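Local coordinates for protein pseudoalteromonas arctica PAMC 21717 (Pseudoalteromonas arctica, PDB 5YL7) that probably hydrolyses peptide bonds as a cold-active, calcium-binding serine protease of the subtilase family, at residues G101-G106 against E256-T261; W149-S154 against R190-V195. All coordinates share one frame; numbering follows the deposited sequence.

The two contacts lie on opposite sides of the chain's centre, their own centres about 25 Å apart, and share no helix or strand. Interaction 1 is fully buried and sets helix 100-109 against strand 258-263, one strand of a two-stranded antiparallel hairpin; its chemistry is hydroxyls gripping helix carbonyls and an imidazole packed on a serine methylene. Interaction 2, only partly buried, brings together the ends of two neighbouring helices, 140-150 and 180-191, where each helix ends in a glycine turn; a single amide-to-hydroxyl bond marks its exposed side. Along the chain, 149-154 and 190-195 both fall inside the long loop that 101-106 and 256-261 close.

Interaction 1 (G101-G106 against E256-T261); sequences GTHVAG and EGVLST
Helix segment 101-106 and strand segment 258-261 cross almost at right angles, 103° between their directions, with axes 6.1 Å apart at closest approach, and the CA atoms of H103 and T261 come to 5.0 Å. In this subtilase fold, helix 100-109 packs against the small antiparallel hairpin of strands 258-263 and 272-277, near a probable Ser-His-Asp triad of H100, D41 and S281. With CG anti to its backbone N (chi1 -165°), the H103 side chain reaches along the strand and lays one ring face on S260, whose CB stands 3.4 Å from the ring centroid in a CH-pi contact. At the ring edge NE2 makes a weak, bent bond to V258 O, its stronger partner being G275 O on the adjoining strand. A leucine in place of H103 would probably leave G275 O without this donor and S260 CB without a flat face to rest on. Small hydroxyl residues suit the strand: S260 OG donates in the carbonyl plane to a lone pair of H103 O (2.8 Å) and also accepts from a water that bonds weakly to G106 O. G106 must lack a side chain, since a CB would collide with both hydroxyls. T261 OG1 comes from above the carbonyl plane to T102 O at 2.8 Å, while G106 N reaches that oxygen from the opposite face.

Interaction 2 (W149-S154 against R190-V195); sequences WASGGS and RSNGTV
N192 and S151 meet where helices 180-191 and 140-150 come to an end side by side, and the CA atoms of S151 and T194 approach to 5.9 Å. R190, in the last helical turn, faces away from the other segment; its guanidinium makes a salt bridge with D304 and a hydrogen bond to G217 O, while its own carbonyl receives the N-H of G193. S191, exposed, bonds through OG to T188 O of its own helix. N192 then carries the polar link: its CG lies anti to the carbonyl carbon (chi1 -72°), bringing the amide across to the end of helix 140-150. ND2 donates to S151 OG at 3.1 Å along a nearly straight line, 174° at the hydrogen, with the oxygen lying in the amide plane. Asparagine fits here because a short, flat amide can span this gap with an N-H. The same hydroxyl has its stronger bond to I148 O, three residues back. G193 follows with positive phi and ends its helix in a Schellman motif, as G152 does for the other; at such angles a CB would press on the preceding carbonyl oxygen, which explains the glycines. T194 turns its CB toward S151, and its OG1 lies 3.4 Å from S151 CB, a plain van der Waals contact, while that hydroxyl bonds to A165 O. V195 opens strand 195-199, pairing by backbone bonds with D166 and I168. The contact thus sits beside strand 167-170, whose I168 touches both A150 and T194, with W149 on strand 126-131 and V195 against helix 303-312.

Interaction 1 (G101-G106 against E256-T261)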
loop_
_atom_site.group_PDB
_atom_site.type_symbol
_atom_site.label_atom_id
_atom_site.label_comp_id
_atom_site.label_asym_id
_atom_site.label_seq_id
_atom_site.Cartn_x
_atom_site.Cartn_y
_atom_site.Cartn_z
ATOM N N GLY A 101 3.109 7.972 -1.525
ATOM C CA GLY A 101 1.987 7.735 -0.691
ATOM C C GLY A 101 0.622 8.154 -1.273
ATOM O O GLY A 101 -0.397 7.568 -0.927
ATOM N N THR A 102 0.639 9.106 -2.191
ATOM C CA THR A 102 -0.597 9.527 -2.871
ATOM C C THR A 102 -1.040 8.467 -3.861
ATOM O O THR A 102 -2.201 8.138 -3.945
ATOM C CB THR A 102 -0.325 10.819 -3.596
ATOM O OG1 THR A 102 -0.010 11.881 -2.633
ATOM C CG2 THR A 102 -1.559 11.297 -4.405
ATOM N N HIS A 103 -0.059 7.840 -4.528
ATOM C CA HIS A 103 -0.324 6.758 -5.463
ATOM C C HIS A 103 -0.880 5.553 -4.745
ATOM O O HIS A 103 -1.937 4.980 -5.054
ATOM C CB HIS A 103 0.922 6.500 -6.288
ATOM C CG HIS A 103 0.731 5.677 -7.511
ATOM N ND1 HIS A 103 0.570 4.322 -7.475
ATOM C CD2 HIS A 103 0.621 6.070 -8.797
ATOM C CE1 HIS A 103 0.357 3.910 -8.731
ATOM N NE2 HIS A 103 0.414 4.951 -9.550
ATOM N N VAL A 104 -0.177 5.139 -3.687
ATOM C CA VAL A 104 -0.596 3.981 -2.873
ATOM C C VAL A 104 -1.941 4.223 -2.245
ATOM O O VAL A 104 -2.812 3.322 -2.290
ATOM C CB VAL A 104 0.514 3.699 -1.802
ATOM C CG1 VAL A 104 0.046 2.685 -0.791
ATOM C CG2 VAL A 104 1.766 3.206 -2.464
ATOM N N ALA A 105 -2.158 5.379 -1.641
ATOM C CA ALA A 105 -3.465 5.621 -1.044
ATOM C C ALA A 105 -4.613 5.547 -2.064
ATOM O O ALA A 105 -5.704 5.116 -1.699
ATOM C CB ALA A 105 -3.490 6.945 -0.287
ATOM N N GLY A 106 -4.352 6.059 -3.279
ATOM C CA GLY A 106 -5.381 5.954 -4.311
ATOM C C GLY A 106 -5.718 4.548 -4.739
ATOM O O GLY A 106 -6.883 4.244 -5.026
ATOM N N GLU A 256 1.521 0.007 -19.030
ATOM C CA GLU A 256 1.608 -1.348 -18.453
ATOM C C GLU A 256 1.708 -1.311 -16.914
ATOM O O GLU A 256 1.560 -2.345 -16.236
ATOM C CB GLU A 256 2.815 -2.118 -18.992
ATOM C CG GLU A 256 2.736 -2.456 -20.487
ATOM C CD GLU A 256 1.649 -3.375 -20.778
ATOM O OE1 GLU A 256 1.815 -4.603 -20.463
ATOM O OE2 GLU A 256 0.548 -3.024 -21.145
ATOM N N GLY A 257 1.966 -0.137 -16.313
ATOM C CA GLY A 257 1.995 0.010 -14.849
ATOM C C GLY A 257 0.628 0.058 -14.219
ATOM O O GLY A 257 -0.404 -0.103 -14.868
ATOM N N VAL A 258 0.676 0.415 -12.952
ATOM C CA VAL A 258 -0.527 0.556 -12.113
ATOM C C VAL A 258 -0.893 2.038 -12.040
ATOM O O VAL A 258 -0.048 2.870 -11.681
ATOM C CB VAL A 258 -0.311 -0.062 -10.717
ATOM C CG1 VAL A 258 -1.391 0.370 -9.768
ATOM C CG2 VAL A 258 -0.157 -1.537 -10.794
ATOM N N LEU A 259 -2.104 2.354 -12.487
ATOM C CA LEU A 259 -2.549 3.759 -12.555
ATOM C C LEU A 259 -3.265 4.157 -11.256
ATOM O O LEU A 259 -4.074 3.422 -10.705
ATOM C CB LEU A 259 -3.569 3.904 -13.668
ATOM C CG LEU A 259 -4.083 5.299 -13.978
ATOM C CD1 LEU A 259 -3.015 6.237 -14.447
ATOM C CD2 LEU A 259 -5.187 5.298 -15.013
ATOM N N SER A 260 -2.830 5.328 -10.742
ATOM C CA SER A 260 -3.432 5.849 -9.520
ATOM C C SER A 260 -3.331 7.357 -9.510
ATOM O O SER A 260 -2.793 8.004 -10.393
ATOM C CB SER A 260 -2.843 5.180 -8.307
ATOM O OG SER A 260 -3.633 5.409 -7.180
ATOM N N THR A 261 -3.868 7.922 -8.403
ATOM C CA THR A 261 -3.697 9.351 -8.070
ATOM C C THR A 261 -2.299 9.724 -7.930
ATOM O O THR A 261 -1.472 8.946 -7.349
ATOM C CB THR A 261 -4.504 9.672 -6.805
ATOM O OG1 THR A 261 -4.288 8.639 -5.808
ATOM C CG2 THR A 261 -6.000 9.667 -7.080
HETATM O O HOH W 1 -6.190 4.283 -8.038
#

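Interaction 2 (W149-S154 against R190-V195)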
loop_
_atom_site.group_PDB
_atom_site.type_symbol
_atom_site.label_atom_id
_atom_site.label_comp_id
_atom_site.label_asym_id
_atom_site.label_seq_id
_atom_site.Cartn_x
_atom_site.Cartn_y
_atom_site.Cartn_z
ATOM N N TRP A 149 0.934 3.337 16.357
ATOM C CA TRP A 149 -0.138 4.358 16.420
ATOM C C TRP A 149 -1.299 4.028 15.488
ATOM O O TRP A 149 -2.462 4.254 15.778
ATOM C CB TRP A 149 0.492 5.744 16.129
ATOM C CG TRP A 149 -0.476 6.887 16.245
ATOM C CD1 TRP A 149 -0.830 7.559 17.420
ATOM C CD2 TRP A 149 -1.253 7.485 15.207
ATOM N NE1 TRP A 149 -1.726 8.528 17.095
ATOM C CE2 TRP A 149 -2.053 8.501 15.781
ATOM C CE3 TRP A 149 -1.385 7.248 13.844
ATOM C CZ2 TRP A 149 -2.886 9.296 15.031
ATOM C CZ3 TRP A 149 -2.274 8.032 13.142
ATOM C CH2 TRP A 149 -3.018 9.031 13.740
ATOM N N ALA A 150 -0.959 3.567 14.271
ATOM C CA ALA A 150 -1.951 3.271 13.263
ATOM C C ALA A 150 -2.949 2.264 13.773
ATOM O O ALA A 150 -4.140 2.307 13.437
ATOM C CB ALA A 150 -1.327 2.692 12.045
ATOM N N SER A 151 -2.470 1.313 14.608
ATOM C CA SER A 151 -3.310 0.273 15.176
ATOM C C SER A 151 -4.140 0.722 16.375
ATOM O O SER A 151 -4.916 -0.130 16.890
ATOM C CB SER A 151 -2.473 -0.923 15.537
ATOM O OG SER A 151 -1.773 -0.784 16.760
ATOM N N GLY A 152 -3.899 1.921 16.869
ATOM C CA GLY A 152 -4.584 2.401 18.080
ATOM C C GLY A 152 -3.749 2.193 19.267
ATOM O O GLY A 152 -4.268 2.353 20.440
ATOM N N GLY A 153 -2.495 1.857 19.171
ATOM C CA GLY A 153 -1.631 1.818 20.309
ATOM C C GLY A 153 -1.075 3.158 20.650
ATOM O O GLY A 153 -1.120 4.111 19.892
ATOM N N SER A 154 -0.436 3.249 21.789
ATOM C CA SER A 154 0.063 4.506 22.324
ATOM C C SER A 154 1.535 4.703 22.046
ATOM O O SER A 154 2.321 3.739 22.211
ATOM C CB SER A 154 -0.252 4.575 23.844
ATOM O OG SER A 154 -1.642 4.557 24.038
ATOM N N ARG A 190 -1.012 -6.360 15.502
ATOM C CA ARG A 190 -1.820 -7.605 15.403
ATOM C C ARG A 190 -2.668 -7.861 16.632
ATOM O O ARG A 190 -3.828 -8.208 16.546
ATOM C CB ARG A 190 -0.894 -8.806 15.202
ATOM C CG ARG A 190 -0.170 -8.804 13.859
ATOM C CD ARG A 190 0.920 -9.835 13.854
ATOM N NE ARG A 190 0.523 -11.156 14.312
ATOM C CZ ARG A 190 -0.258 -11.972 13.652
ATOM N NH1 ARG A 190 -0.585 -11.744 12.413
ATOM N NH2 ARG A 190 -0.795 -13.045 14.203
ATOM N N SER A 191 -2.111 -7.516 17.807
ATOM C CA SER A 191 -2.849 -7.756 19.126
ATOM C C SER A 191 -4.005 -6.791 19.218
ATOM O O SER A 191 -5.012 -7.064 19.898
ATOM C CB SER A 191 -1.882 -7.506 20.241
ATOM O OG SER A 191 -1.607 -6.135 20.489
ATOM N N ASN A 192 -3.907 -5.634 18.544
ATOM C CA ASN A 192 -5.002 -4.659 18.482
ATOM C C ASN A 192 -5.978 -4.978 17.390
ATOM O O ASN A 192 -6.942 -4.213 17.177
ATOM C CB ASN A 192 -4.409 -3.270 18.327
ATOM C CG ASN A 192 -3.747 -2.755 19.548
ATOM O OD1 ASN A 192 -4.139 -3.223 20.690
ATOM N ND2 ASN A 192 -2.841 -1.829 19.449
ATOM N N GLY A 193 -5.820 -6.071 16.622
ATOM C CA GLY A 193 -6.785 -6.501 15.649
ATOM C C GLY A 193 -6.420 -6.061 14.227
ATOM O O GLY A 193 -7.278 -6.210 13.320
ATOM N N THR A 194 -5.269 -5.455 14.023
ATOM C CA THR A 194 -4.913 -4.853 12.694
ATOM C C THR A 194 -4.098 -5.862 11.909
ATOM O O THR A 194 -3.046 -6.377 12.389
ATOM C CB THR A 194 -4.068 -3.638 12.914
ATOM O OG1 THR A 194 -4.780 -2.715 13.788
ATOM C CG2 THR A 194 -3.716 -2.944 11.627
ATOM N N VAL A 195 -4.522 -6.189 10.679
ATOM C CA VAL A 195 -3.732 -6.980 9.734
ATOM C C VAL A 195 -2.705 -6.099 9.049
ATOM O O VAL A 195 -2.986 -4.935 8.735
ATOM C CB VAL A 195 -4.643 -7.747 8.758
ATOM C CG1 VAL A 195 -5.361 -6.830 7.795
ATOM C CG2 VAL A 195 -3.897 -8.833 7.982
#